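Side-chain contacts in protein-S-isoprenylcysteine O-methyltransferase (Tribolium castaneum, PDB 5V7P), which methylates the C-terminal carboxylate of isoprenylated cysteine residues in proteins, using S-adenosyl-L-methionine as methyl donor in the endoplasmic reticulum membrane: residues I41-F44 against Y45-V49; S105-L108 against A109-V113; N58-A61 against F62-I66. All coordinates share one frame; numbering follows the deposited sequence.

Interaction 1: I41-F44 against Y45-V49; sequences IVFF and YAVNV. With MPG ([(Z)-octadec-9-enyl] (2R)-2,3-bis(oxidanyl)propanoate), chain Z.
F44 and Y45 meet in a T-shaped (edge-to-face) pair on helix 35-56, which probably spans the membrane, a worked example of how neighbouring side chains of one helix can shape a lipid-binding surface. The edge of F44 stands over the centre of one face of Y45, with the ring centroids 5.0 Å apart and the planes at 85°. On the opposite face lies the bound MPG lipid, whose C4 is 4.1 Å from Y45 CE1, off toward the rim of the ring. The tight part of the contact is therefore a phenol held between a phenylalanine edge and an alkyl chain. Its torsion brings it there: CG lies beside the backbone N (chi1 -81°), which swings the ring back along the helix until CD2 is 3.5 Å from I41 O. One turn earlier, I41 extends the lipid surface, its CG2 approaching MPG C21 at 3.8 Å, while Y45 OH reaches MPG C1 at 3.3 Å. A leucine at Y45 would probably leave the F44 edge without an aromatic face to meet and free the start of the lipid chain to shift. F20 and I23 of helix 4-29 also touch Y45, and N27 is hydrogen-bonded to the lipid. In the backbone, A46 N to V42 O is short at 2.7 Å, whereas the bonds from V47 N and N48 N to F44 O are weak. The looser side carries F43 and V47. Here F43 is on the surface, where its ring may face lipid, and a methyl of V47 covers part of one ring face. That branch lies beside the V47 backbone N, so V47 CG2 sits 4.2 Å from the F43 centroid and 20° off the ring normal, a CH-pi contact.

Interaction 2: S105-L108 against A109-V113; sequences SEFL and AIAIV
L108 and I112 face each other one turn apart on helix 90-113, a plain i to i+4 pair of the alpha helix. Their side chains cross at an angle, with L108 CG 4.0 Å from I112 CD1. Placing CG1 beside its own backbone N (chi1 -66°) lays the I112 chain back over the preceding turn, with CG1 3.2 Å from L108 O; that same oxygen accepts the I112 N-H at 2.8 Å. On another side of the helix F107 CE1 and A111 CB make a thinner contact at 4.4 Å, and I110 leans its CG1 on E106 O at 3.4 Å. The backbone bond from I110 N to E106 O is weak, whereas A111 N to F107 O is short, at 2.9 Å.

Farther out, I112 touches a bound undecane and the F107 ring stacks with F123. The E106 side chain lies about 7 Å from that of S211, a residue of the S-adenosyl-L-methionine site. The buried carboxylate of E106 is gripped at both oxygens: OE2 forms salt bridges with K174 NZ and R173 NH2, and OE1 is hydrogen-bonded to H186 NE2.

Interaction 3: N58-A61 against F62-I66; sequences NEFA and FAIAI
F60 and I64 supply the apolar part of this contact, one turn apart on helix 59-84. The two side chains run alongside each other in the same direction, so that the far end of the ring meets the end of the isoleucine: F60 CZ lies 3.7 Å from I64 CD1. Both torsions favour the meeting, since F60 CG is anti to its backbone N (chi1 166°) while I64 carries CG1 beside the N, turned back toward the earlier turn. F62 leaves on a different side of the helix, where its CB rests 3.1 Å from N58 O and I66 CB covers one face of the ring toward its rim.

Polar contacts gather at the helix start. N58 OD1 accepts the A61 N-H at 3.1 Å; the bond is fairly straight at the hydrogen (158°), although the donor stands above the plane of the amide carbonyl and not on a lone pair. With CG beside both the backbone N and the carbonyl carbon (chi1 66°), the N58 amide folds over the first turn and occupies a backbone N-H for which no earlier helical carbonyl is available. The same residue also uses its backbone, N58 O taking F62 N at 2.8 Å, and the ladder goes on through A63 N to E59 O at 3.1 Å and A65 N to A61 O at 2.8 Å.

Charge enters from helix 35-56. K54 makes a salt bridge with E59 OE2 and a cation-pi contact with F62, whose ring also meets Y50 edge-to-face. The acid and the aromatic ring thus share one lysine across the turn between the two helices. Taken together, this is an asparagine N-cap opening a helix, probably at the cytoplasmic side of the membrane.

How the interactions relate
Along the chain the order is interaction 1, interaction 3, interaction 2, on three successive helices, 35-56, 59-84 and 90-113. Interactions 1 and 3 have centres about 18 Å apart and lie on the same side of the chain's centre, without touching. Interactions 2 and 3, about 16 Å between centres, do meet: F107 CZ packs on I64 CG2 at 3.6 Å, tying helix 90-113 to helix 59-84. Interactions 1 and 2 are about 27 Å apart between centres. The set thus runs from a lipid-contacting surface, through a capped helix start, to a buried contact near the S-adenosyl-L-methionine site, illustrating how an all-helical membrane enzyme grades from its periphery inward.

Interaction 1: I41-F44 against Y45-V49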
loop_
_atom_site.group_PDB
_atom_site.type_symbol
_atom_site.label_atom_id
_atom_site.label_comp_id
_atom_site.label_asym_id
_atom_site.label_seq_id
_atom_site.Cartn_x
_atom_site.Cartn_y
_atom_site.Cartn_z
ATOM N N ILE A 41 -17.681 -14.919 21.852
ATOM C CA ILE A 41 -16.562 -15.059 22.779
ATOM C C ILE A 41 -15.392 -14.197 22.323
ATOM O O ILE A 41 -14.750 -13.516 23.133
ATOM C CB ILE A 41 -16.155 -16.539 22.920
ATOM C CG1 ILE A 41 -17.249 -17.316 23.657
ATOM C CG2 ILE A 41 -14.815 -16.668 23.663
ATOM C CD1 ILE A 41 -16.987 -18.812 23.781
ATOM N N VAL A 42 -15.092 -14.216 21.024
ATOM C CA VAL A 42 -14.018 -13.384 20.492
ATOM C C VAL A 42 -14.386 -11.910 20.602
ATOM O O VAL A 42 -13.576 -11.079 21.031
ATOM C CB VAL A 42 -13.703 -13.786 19.038
ATOM C CG1 VAL A 42 -12.876 -12.712 18.322
ATOM C CG2 VAL A 42 -12.961 -15.118 19.015
ATOM N N PHE A 43 -15.616 -11.563 20.216
ATOM C CA PHE A 43 -16.055 -10.175 20.320
ATOM C C PHE A 43 -15.970 -9.679 21.758
ATOM O O PHE A 43 -15.499 -8.564 22.011
ATOM C CB PHE A 43 -17.480 -10.036 19.786
ATOM C CG PHE A 43 -18.009 -8.632 19.830
ATOM C CD1 PHE A 43 -17.675 -7.720 18.842
ATOM C CD2 PHE A 43 -18.846 -8.224 20.857
ATOM C CE1 PHE A 43 -18.164 -6.427 18.877
ATOM C CE2 PHE A 43 -19.337 -6.933 20.898
ATOM C CZ PHE A 43 -18.995 -6.033 19.906
ATOM N N PHE A 44 -16.412 -10.498 22.715
ATOM C CA PHE A 44 -16.347 -10.113 24.122
ATOM C C PHE A 44 -14.933 -9.698 24.513
ATOM O O PHE A 44 -14.725 -8.626 25.095
ATOM C CB PHE A 44 -16.831 -11.270 24.999
ATOM C CG PHE A 44 -16.639 -11.040 26.475
ATOM C CD1 PHE A 44 -17.568 -10.319 27.205
ATOM C CD2 PHE A 44 -15.534 -11.556 27.131
ATOM C CE1 PHE A 44 -17.393 -10.110 28.563
ATOM C CE2 PHE A 44 -15.354 -11.351 28.487
ATOM C CZ PHE A 44 -16.285 -10.628 29.203
ATOM N N TYR A 45 -13.943 -10.535 24.200
ATOM C CA TYR A 45 -12.572 -10.227 24.587
ATOM C C TYR A 45 -11.936 -9.187 23.674
ATOM O O TYR A 45 -11.016 -8.480 24.100
ATOM C CB TYR A 45 -11.734 -11.506 24.611
ATOM C CG TYR A 45 -11.914 -12.301 25.885
ATOM C CD1 TYR A 45 -11.452 -11.809 27.099
ATOM C CD2 TYR A 45 -12.551 -13.537 25.878
ATOM C CE1 TYR A 45 -11.616 -12.522 28.267
ATOM C CE2 TYR A 45 -12.717 -14.259 27.046
ATOM C CZ TYR A 45 -12.247 -13.744 28.237
ATOM O OH TYR A 45 -12.406 -14.451 29.405
ATOM N N ALA A 46 -12.404 -9.071 22.431
ATOM C CA ALA A 46 -11.949 -7.980 21.577
ATOM C C ALA A 46 -12.289 -6.631 22.197
ATOM O O ALA A 46 -11.522 -5.668 22.073
ATOM C CB ALA A 46 -12.570 -8.102 20.188
ATOM N N VAL A 47 -13.441 -6.540 22.863
ATOM C CA VAL A 47 -13.796 -5.318 23.575
ATOM C C VAL A 47 -12.845 -5.089 24.743
ATOM O O VAL A 47 -12.441 -3.953 25.021
ATOM C CB VAL A 47 -15.262 -5.383 24.042
ATOM C CG1 VAL A 47 -15.614 -4.186 24.923
ATOM C CG2 VAL A 47 -16.196 -5.446 22.842
ATOM N N ASN A 48 -12.468 -6.162 25.441
ATOM C CA ASN A 48 -11.595 -6.019 26.600
ATOM C C ASN A 48 -10.208 -5.536 26.196
ATOM O O ASN A 48 -9.616 -4.700 26.888
ATOM C CB ASN A 48 -11.506 -7.344 27.354
ATOM C CG ASN A 48 -12.776 -7.663 28.117
ATOM O OD1 ASN A 48 -13.671 -8.333 27.604
ATOM N ND2 ASN A 48 -12.862 -7.179 29.350
ATOM N N VAL A 49 -9.672 -6.043 25.083
ATOM C CA VAL A 49 -8.351 -5.597 24.653
ATOM C C VAL A 49 -8.414 -4.154 24.173
ATOM O O VAL A 49 -7.470 -3.382 24.378
ATOM C CB VAL A 49 -7.775 -6.530 23.568
ATOM C CG1 VAL A 49 -7.767 -7.976 24.049
ATOM C CG2 VAL A 49 -8.545 -6.411 22.260
HETATM C C2 MPG Z . -9.908 -16.752 28.820
HETATM C C3 MPG Z . -8.799 -16.406 27.828
HETATM C C4 MPG Z . -8.301 -14.989 28.097
HETATM C C5 MPG Z . -7.401 -15.002 29.331
HETATM C C6 MPG Z . -6.436 -13.821 29.277
HETATM C C7 MPG Z . -5.018 -14.317 29.549
HETATM C C8 MPG Z . -4.526 -15.138 28.357
HETATM C C9 MPG Z . -3.138 -15.695 28.665
HETATM C C10 MPG Z . -2.072 -14.930 28.544
HETATM C C11 MPG Z . -2.212 -13.479 28.093
HETATM O O1 MPG Z . -11.283 -18.566 28.109
HETATM C C1 MPG Z . -11.157 -17.175 28.051
HETATM C CXD MPG Z . -13.812 -18.434 28.095
HETATM O O2 MPG Z . -14.865 -18.899 28.891
HETATM C C21 MPG Z . -14.030 -18.890 26.655
HETATM O O3 MPG Z . -12.802 -19.208 26.061
HETATM O O4 MPG Z . -12.519 -19.816 29.497
HETATM C CX3 MPG Z . -12.503 -19.004 28.634
#

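Interaction 2: S105-L108 against A109-V113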
loop_
_atom_site.group_PDB
_atom_site.type_symbol
_atom_site.label_atom_id
_atom_site.label_comp_id
_atom_site.label_asym_id
_atom_site.label_seq_id
_atom_site.Cartn_x
_atom_site.Cartn_y
_atom_site.Cartn_z
ATOM N N SER A 105 3.881 -7.249 9.422
ATOM C CA SER A 105 5.299 -7.295 9.088
ATOM C C SER A 105 5.712 -6.091 8.253
ATOM O O SER A 105 6.870 -5.662 8.310
ATOM C CB SER A 105 5.619 -8.594 8.347
ATOM O OG SER A 105 4.857 -8.699 7.156
ATOM N N GLU A 106 4.780 -5.535 7.476
ATOM C CA GLU A 106 5.062 -4.308 6.738
ATOM C C GLU A 106 5.342 -3.152 7.691
ATOM O O GLU A 106 6.263 -2.357 7.465
ATOM C CB GLU A 106 3.885 -3.974 5.822
ATOM C CG GLU A 106 4.189 -2.920 4.780
ATOM C CD GLU A 106 4.986 -3.460 3.611
ATOM O OE1 GLU A 106 5.512 -2.643 2.826
ATOM O OE2 GLU A 106 5.083 -4.697 3.467
ATOM N N PHE A 107 4.553 -3.040 8.763
ATOM C CA PHE A 107 4.810 -2.023 9.776
ATOM C C PHE A 107 6.136 -2.276 10.479
ATOM O O PHE A 107 6.925 -1.348 10.688
ATOM C CB PHE A 107 3.666 -2.002 10.792
ATOM C CG PHE A 107 3.841 -0.986 11.887
ATOM C CD1 PHE A 107 4.602 -1.277 13.010
ATOM C CD2 PHE A 107 3.235 0.255 11.802
ATOM C CE1 PHE A 107 4.763 -0.344 14.017
ATOM C CE2 PHE A 107 3.391 1.189 12.808
ATOM C CZ PHE A 107 4.156 0.888 13.916
ATOM N N LEU A 108 6.396 -3.528 10.857
ATOM C CA LEU A 108 7.617 -3.837 11.592
ATOM C C LEU A 108 8.851 -3.557 10.745
ATOM O O LEU A 108 9.856 -3.043 11.251
ATOM C CB LEU A 108 7.591 -5.296 12.047
ATOM C CG LEU A 108 8.626 -5.738 13.084
ATOM C CD1 LEU A 108 8.534 -4.909 14.354
ATOM C CD2 LEU A 108 8.435 -7.215 13.405
ATOM N N ALA A 109 8.792 -3.877 9.451
ATOM C CA ALA A 109 9.920 -3.602 8.567
ATOM C C ALA A 109 10.256 -2.115 8.557
ATOM O O ALA A 109 11.425 -1.731 8.678
ATOM C CB ALA A 109 9.611 -4.101 7.155
ATOM N N ILE A 110 9.241 -1.260 8.418
ATOM C CA ILE A 110 9.482 0.180 8.417
ATOM C C ILE A 110 9.995 0.635 9.775
ATOM O O ILE A 110 10.882 1.495 9.864
ATOM C CB ILE A 110 8.202 0.936 8.012
ATOM C CG1 ILE A 110 7.786 0.577 6.580
ATOM C CG2 ILE A 110 8.382 2.444 8.155
ATOM C CD1 ILE A 110 8.852 0.812 5.517
ATOM N N ALA A 111 9.447 0.079 10.855
ATOM C CA ALA A 111 9.920 0.445 12.185
ATOM C C ALA A 111 11.388 0.080 12.362
ATOM O O ALA A 111 12.161 0.846 12.951
ATOM C CB ALA A 111 9.062 -0.235 13.248
ATOM N N ILE A 112 11.793 -1.087 11.857
ATOM C CA ILE A 112 13.195 -1.488 11.929
ATOM C C ILE A 112 14.043 -0.605 11.025
ATOM O O ILE A 112 15.092 -0.092 11.434
ATOM C CB ILE A 112 13.346 -2.973 11.551
ATOM C CG1 ILE A 112 12.655 -3.861 12.588
ATOM C CG2 ILE A 112 14.827 -3.357 11.421
ATOM C CD1 ILE A 112 12.530 -5.313 12.156
ATOM N N VAL A 113 13.602 -0.418 9.785
ATOM C CA VAL A 113 14.437 0.209 8.770
ATOM C C VAL A 113 14.344 1.733 8.795
ATOM O O VAL A 113 15.326 2.414 8.478
ATOM C CB VAL A 113 14.056 -0.352 7.386
ATOM C CG1 VAL A 113 13.437 0.721 6.470
ATOM C CG2 VAL A 113 15.258 -0.995 6.735
#

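Interaction 3: N58-A61 against F62-I66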
loop_
_atom_site.group_PDB
_atom_site.type_symbol
_atom_site.label_atom_id
_atom_site.label_comp_id
_atom_site.label_asym_id
_atom_site.label_seq_id
_atom_site.Cartn_x
_atom_site.Cartn_y
_atom_site.Cartn_z
ATOM N N ASN A 58 -1.435 6.403 25.118
ATOM C CA ASN A 58 -1.967 7.682 24.685
ATOM C C ASN A 58 -2.497 7.548 23.259
ATOM O O ASN A 58 -2.499 6.464 22.667
ATOM C CB ASN A 58 -0.900 8.771 24.806
ATOM C CG ASN A 58 0.262 8.569 23.852
ATOM O OD1 ASN A 58 0.454 7.486 23.302
ATOM N ND2 ASN A 58 1.056 9.617 23.664
ATOM N N GLU A 59 -2.960 8.665 22.697
ATOM C CA GLU A 59 -3.603 8.623 21.387
ATOM C C GLU A 59 -2.667 8.056 20.326
ATOM O O GLU A 59 -3.040 7.148 19.573
ATOM C CB GLU A 59 -4.081 10.023 20.996
ATOM C CG GLU A 59 -5.260 10.522 21.819
ATOM C CD GLU A 59 -6.535 9.748 21.545
ATOM O OE1 GLU A 59 -6.668 9.189 20.435
ATOM O OE2 GLU A 59 -7.404 9.694 22.441
ATOM N N PHE A 60 -1.440 8.576 20.253
ATOM C CA PHE A 60 -0.510 8.134 19.217
ATOM C C PHE A 60 -0.206 6.646 19.344
ATOM O O PHE A 60 -0.293 5.898 18.363
ATOM C CB PHE A 60 0.782 8.950 19.288
ATOM C CG PHE A 60 1.915 8.356 18.498
ATOM C CD1 PHE A 60 2.004 8.554 17.130
ATOM C CD2 PHE A 60 2.892 7.598 19.125
ATOM C CE1 PHE A 60 3.044 8.006 16.401
ATOM C CE2 PHE A 60 3.934 7.047 18.401
ATOM C CZ PHE A 60 4.010 7.253 17.037
ATOM N N ALA A 61 0.154 6.197 20.549
ATOM C CA ALA A 61 0.552 4.805 20.733
ATOM C C ALA A 61 -0.635 3.861 20.582
ATOM O O ALA A 61 -0.491 2.756 20.047
ATOM C CB ALA A 61 1.207 4.622 22.102
ATOM N N PHE A 62 -1.816 4.274 21.053
ATOM C CA PHE A 62 -2.985 3.407 20.960
ATOM C C PHE A 62 -3.355 3.140 19.508
ATOM O O PHE A 62 -3.676 2.004 19.138
ATOM C CB PHE A 62 -4.168 4.026 21.704
ATOM C CG PHE A 62 -5.456 3.279 21.513
ATOM C CD1 PHE A 62 -5.737 2.154 22.271
ATOM C CD2 PHE A 62 -6.380 3.695 20.572
ATOM C CE1 PHE A 62 -6.917 1.463 22.096
ATOM C CE2 PHE A 62 -7.562 3.006 20.393
ATOM C CZ PHE A 62 -7.830 1.890 21.156
ATOM N N ALA A 63 -3.315 4.177 18.669
ATOM C CA ALA A 63 -3.606 3.994 17.252
ATOM C C ALA A 63 -2.732 2.900 16.651
ATOM O O ALA A 63 -3.188 2.115 15.811
ATOM C CB ALA A 63 -3.411 5.315 16.506
ATOM N N ILE A 64 -1.470 2.831 17.075
ATOM C CA ILE A 64 -0.582 1.771 16.610
ATOM C C ILE A 64 -0.912 0.454 17.301
ATOM O O ILE A 64 -0.974 -0.600 16.659
ATOM C CB ILE A 64 0.887 2.176 16.838
ATOM C CG1 ILE A 64 1.259 3.344 15.919
ATOM C CG2 ILE A 64 1.831 0.989 16.606
ATOM C CD1 ILE A 64 2.624 3.947 16.198
ATOM N N ALA A 65 -1.132 0.494 18.616
ATOM C CA ALA A 65 -1.315 -0.736 19.374
ATOM C C ALA A 65 -2.585 -1.468 18.961
ATOM O O ALA A 65 -2.579 -2.697 18.822
ATOM C CB ALA A 65 -1.339 -0.425 20.871
ATOM N N ILE A 66 -3.684 -0.738 18.759
ATOM C CA ILE A 66 -4.953 -1.403 18.478
ATOM C C ILE A 66 -4.929 -2.047 17.099
ATOM O O ILE A 66 -5.532 -3.107 16.890
ATOM C CB ILE A 66 -6.128 -0.415 18.621
ATOM C CG1 ILE A 66 -7.465 -1.160 18.613
ATOM C CG2 ILE A 66 -6.107 0.635 17.514
ATOM C CD1 ILE A 66 -7.701 -2.040 19.827
#